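Side-chain contacts in precorrin-3 methylase (Rhodobacter capsulatus, PDB 3NUT), which probably transfers a methyl group from S-adenosyl-L-methionine to a precorrin intermediate on the biosynthetic pathway to cobalamin (vitamin B12): residues H70-A75 against S96-A101; A126-A131 against Q208-V213. All coordinates share one frame; numbering follows the deposited sequence.

Interaction 1 (H70-A75 against S96-A101); sequences HALEMA and SALFEA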
# COMPACT_ATOMS: atom_id res chain seq x y z
N HIS A 70 -19.11 8.26 -18.12
CA HIS A 70 -18.76 9.15 -19.21
C HIS A 70 -17.43 8.75 -19.82
O HIS A 70 -17.27 8.79 -21.05
CB HIS A 70 -18.71 10.58 -18.72
CG HIS A 70 -18.29 11.56 -19.77
ND1 HIS A 70 -17.42 12.61 -19.50
CD2 HIS A 70 -18.62 11.67 -21.07
CE1 HIS A 70 -17.26 13.32 -20.60
NE2 HIS A 70 -17.97 12.77 -21.57
N ALA A 71 -16.49 8.37 -18.96
CA ALA A 71 -15.21 7.85 -19.40
C ALA A 71 -15.40 6.64 -20.33
O ALA A 71 -14.77 6.54 -21.37
CB ALA A 71 -14.36 7.47 -18.20
N LEU A 72 -16.30 5.73 -19.93
CA LEU A 72 -16.61 4.55 -20.74
C LEU A 72 -17.20 4.94 -22.08
O LEU A 72 -16.90 4.31 -23.10
CB LEU A 72 -17.56 3.60 -20.02
CG LEU A 72 -17.15 2.88 -18.74
CD1 LEU A 72 -18.39 2.17 -18.23
CD2 LEU A 72 -16.04 1.86 -19.02
N GLU A 73 -18.02 5.99 -22.09
CA GLU A 73 -18.71 6.41 -23.31
C GLU A 73 -17.76 6.98 -24.30
O GLU A 73 -17.94 6.80 -25.51
CB GLU A 73 -19.79 7.47 -23.01
CG GLU A 73 -21.06 6.93 -22.33
CD GLU A 73 -21.91 8.05 -21.71
OE1 GLU A 73 -21.61 9.24 -21.93
OE2 GLU A 73 -22.88 7.75 -21.00
N MET A 74 -16.75 7.71 -23.80
CA MET A 74 -15.74 8.32 -24.67
C MET A 74 -14.85 7.22 -25.26
O MET A 74 -14.49 7.29 -26.43
CB MET A 74 -14.89 9.33 -23.91
CG MET A 74 -15.62 10.58 -23.37
SD MET A 74 -14.46 11.63 -22.33
CE MET A 74 -14.06 12.70 -23.61
N ALA A 75 -14.53 6.22 -24.46
CA ALA A 75 -13.68 5.13 -24.91
C ALA A 75 -14.35 4.42 -26.07
O ALA A 75 -13.68 3.89 -26.94
CB ALA A 75 -13.37 4.18 -23.77
N SER A 96 -12.49 1.33 -8.25
CA SER A 96 -13.76 0.78 -7.77
C SER A 96 -15.02 1.30 -8.47
O SER A 96 -15.87 0.52 -8.92
CB SER A 96 -13.93 1.09 -6.28
OG SER A 96 -13.80 -0.09 -5.52
N ALA A 97 -15.13 2.62 -8.51
CA ALA A 97 -16.22 3.32 -9.14
C ALA A 97 -16.32 3.01 -10.63
O ALA A 97 -17.42 2.95 -11.17
CB ALA A 97 -16.05 4.80 -8.96
N LEU A 98 -15.19 2.86 -11.30
CA LEU A 98 -15.21 2.50 -12.72
C LEU A 98 -15.85 1.12 -12.90
O LEU A 98 -16.65 0.93 -13.83
CB LEU A 98 -13.81 2.56 -13.36
CG LEU A 98 -13.66 2.00 -14.79
CD1 LEU A 98 -14.48 2.83 -15.78
CD2 LEU A 98 -12.19 1.93 -15.23
N PHE A 99 -15.49 0.18 -12.03
CA PHE A 99 -16.04 -1.17 -12.12
C PHE A 99 -17.49 -1.20 -11.67
O PHE A 99 -18.30 -1.97 -12.23
CB PHE A 99 -15.16 -2.20 -11.40
CG PHE A 99 -13.80 -2.31 -12.01
CD1 PHE A 99 -13.66 -2.77 -13.31
CD2 PHE A 99 -12.67 -1.91 -11.32
CE1 PHE A 99 -12.41 -2.85 -13.89
CE2 PHE A 99 -11.43 -1.99 -11.89
CZ PHE A 99 -11.28 -2.44 -13.17
N GLU A 100 -17.84 -0.33 -10.72
CA GLU A 100 -19.27 -0.06 -10.46
C GLU A 100 -20.04 0.52 -11.66
O GLU A 100 -21.14 0.06 -11.94
CB GLU A 100 -19.50 0.79 -9.22
CG GLU A 100 -19.27 0.02 -7.95
CD GLU A 100 -19.25 0.92 -6.70
OE1 GLU A 100 -18.15 1.13 -6.16
OE2 GLU A 100 -20.35 1.38 -6.29
N ALA A 101 -19.51 1.53 -12.34
CA ALA A 101 -20.19 2.05 -13.51
C ALA A 101 -20.29 1.00 -14.63
O ALA A 101 -21.28 0.93 -15.30
CB ALA A 101 -19.51 3.30 -14.03

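Interaction 2 (A126-A131 against Q208-V213); sequences AAAAGA and QAISVV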
# COMPACT_ATOMS: atom_id res chain seq x y z
N ALA A 126 4.25 6.47 6.30
CA ALA A 126 5.09 5.41 6.88
C ALA A 126 6.56 5.63 6.52
O ALA A 126 7.43 5.60 7.39
CB ALA A 126 4.65 4.05 6.38
N ALA A 127 6.84 5.86 5.23
CA ALA A 127 8.21 6.12 4.82
C ALA A 127 8.82 7.36 5.55
O ALA A 127 9.92 7.30 6.05
CB ALA A 127 8.30 6.28 3.33
N ALA A 128 8.08 8.46 5.62
CA ALA A 128 8.64 9.68 6.21
C ALA A 128 8.86 9.47 7.71
O ALA A 128 9.79 10.04 8.27
CB ALA A 128 7.74 10.86 5.97
N ALA A 129 8.03 8.63 8.32
CA ALA A 129 8.10 8.34 9.74
C ALA A 129 9.14 7.26 10.12
O ALA A 129 9.53 7.16 11.29
CB ALA A 129 6.74 7.91 10.22
N GLY A 130 9.57 6.47 9.14
CA GLY A 130 10.38 5.28 9.38
C GLY A 130 9.69 4.00 8.95
O GLY A 130 9.59 3.69 7.77
N ALA A 131 9.19 3.24 9.91
CA ALA A 131 8.57 1.97 9.59
C ALA A 131 7.37 1.59 10.48
O ALA A 131 7.31 0.48 11.02
CB ALA A 131 9.65 0.88 9.60
N GLN A 208 4.70 19.31 4.32
CA GLN A 208 4.68 18.09 5.12
C GLN A 208 5.09 18.32 6.59
O GLN A 208 6.12 18.94 6.86
CB GLN A 208 5.58 17.02 4.49
CG GLN A 208 5.92 15.88 5.46
CD GLN A 208 6.73 14.78 4.84
OE1 GLN A 208 6.37 14.23 3.80
NE2 GLN A 208 7.84 14.44 5.48
N ALA A 209 4.30 17.79 7.51
CA ALA A 209 4.56 17.88 8.94
C ALA A 209 4.01 16.66 9.65
O ALA A 209 2.89 16.19 9.36
CB ALA A 209 3.97 19.16 9.52
N ILE A 210 4.80 16.12 10.56
CA ILE A 210 4.45 14.86 11.17
C ILE A 210 4.64 14.94 12.66
O ILE A 210 5.73 15.25 13.14
CB ILE A 210 5.30 13.71 10.58
CG1 ILE A 210 4.96 13.51 9.10
CG2 ILE A 210 5.07 12.40 11.35
CD1 ILE A 210 5.77 12.45 8.42
N SER A 211 3.57 14.64 13.40
CA SER A 211 3.66 14.63 14.84
C SER A 211 3.27 13.26 15.36
O SER A 211 2.28 12.67 14.94
CB SER A 211 2.81 15.73 15.46
OG SER A 211 1.43 15.51 15.23
N VAL A 212 4.09 12.75 16.27
CA VAL A 212 3.84 11.49 16.90
C VAL A 212 3.49 11.79 18.35
O VAL A 212 4.27 12.43 19.05
CB VAL A 212 5.09 10.60 16.88
CG1 VAL A 212 4.71 9.15 17.21
CG2 VAL A 212 5.85 10.71 15.52
N VAL A 213 2.32 11.34 18.78
CA VAL A 213 1.90 11.48 20.17
C VAL A 213 1.32 10.17 20.69
O VAL A 213 0.91 9.31 19.91
CB VAL A 213 0.87 12.63 20.33
CG1 VAL A 213 1.51 13.99 19.99
CG2 VAL A 213 -0.38 12.37 19.50

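Interaction 1 (H70-A75 against S96-A101)
Leu98 and Ala101, one helical turn apart on 96-101, present methyl groups and backbone to the two branches of Leu72. Along 96-101, Leu98 is the first residue to touch Leu72. Its CG stands anti to the backbone N (chi1 171°), which carries the branched end nearer to the other helix, and its CD1 lies 3.7 Å from Leu72 CD2. The same methyl is 4.0 Å from Leu72 CG, so it rests against the CG-CD2 arm of that leucine. Leu98 also touches Val11, Val13 and Ile113, strand residues of the parallel sheet on which both helices pack. Phe99 points away from Leu72, and its ring meets that of Trp242 of the second subunit. At Ala101 the helix turns back to the contact: Leu72 CD1 lies 4.2 Å from Ala101 C and 4.5 Å from Ala101 CB. The small alanine leaves the helix backbone accessible to this methyl, while a branched leucine suits position 72 because its two methyls can serve two neighbours at once. The nearest CA atoms, Leu72 CA and Leu98 CA, are 8.4 Å apart, bridged by side chains. Lacking polar partners across the interface, this buried junction depends on dispersion and the hydrophobic effect.

Interaction 2 (A126-A131 against Q208-V213)
Ile210 reaches from strand 209-214 to the C-terminal end of helix 121-129, where Ala128 receives its tip. Its CB is directed toward the helix, and two branches leave from it. The short branch, CG2, comes no nearer to Ala129 CB than 4.9 Å, too far for a close contact. The longer branch passes through CG1, anti to the carbonyl carbon (chi1 -65°), and stretches on with chi2 at 178°, so that CD1 is pushed out to the helix. There CD1 meets Ala128 CB at 3.5 Å and comes within 4.4 Å of Ala129 N. Alanine suits these positions, since its single methyl lets a strand side chain come close to the helix backbone. Ala128 CB has a second neighbour in Gln208 NE2, 3.6 Å away. That amide is anchored on its other atom: Gln208 OE1 accepts a hydrogen bond from Thr204 N, beside Val203 of the S-adenosyl-L-homocysteine site. Just after Ala129, Gly130 takes a positive phi (117°), and the chain leaves the helix; Ala129 and Ala131 make backbone hydrogen bonds with Val243. The contact is therefore mainly apolar, with a polar margin where the amide nitrogen of Gln208 only packs against Ala128 CB across the contact.

Interaction 1 is buried and joins two helices, 65-76 and 94-104, beside the parallel sheet; interaction 2 is only partly buried and sets the end of helix 121-129 on strand 209-214, an outermost strand of the mixed five-stranded sheet within this chain. They share no element and lie on opposite sides of the chain's centre, their own centres about 36 Å apart. Leucine against leucine and alanine makes the side chains of the first all apolar, whereas the second adds a glutamine amide near the bound S-adenosyl-L-homocysteine, whose site lies farther from the first. Each also adjoins the second subunit: Phe99 in interaction 1 packs on its Gly130, and Ala127 in interaction 2 on its Pro117.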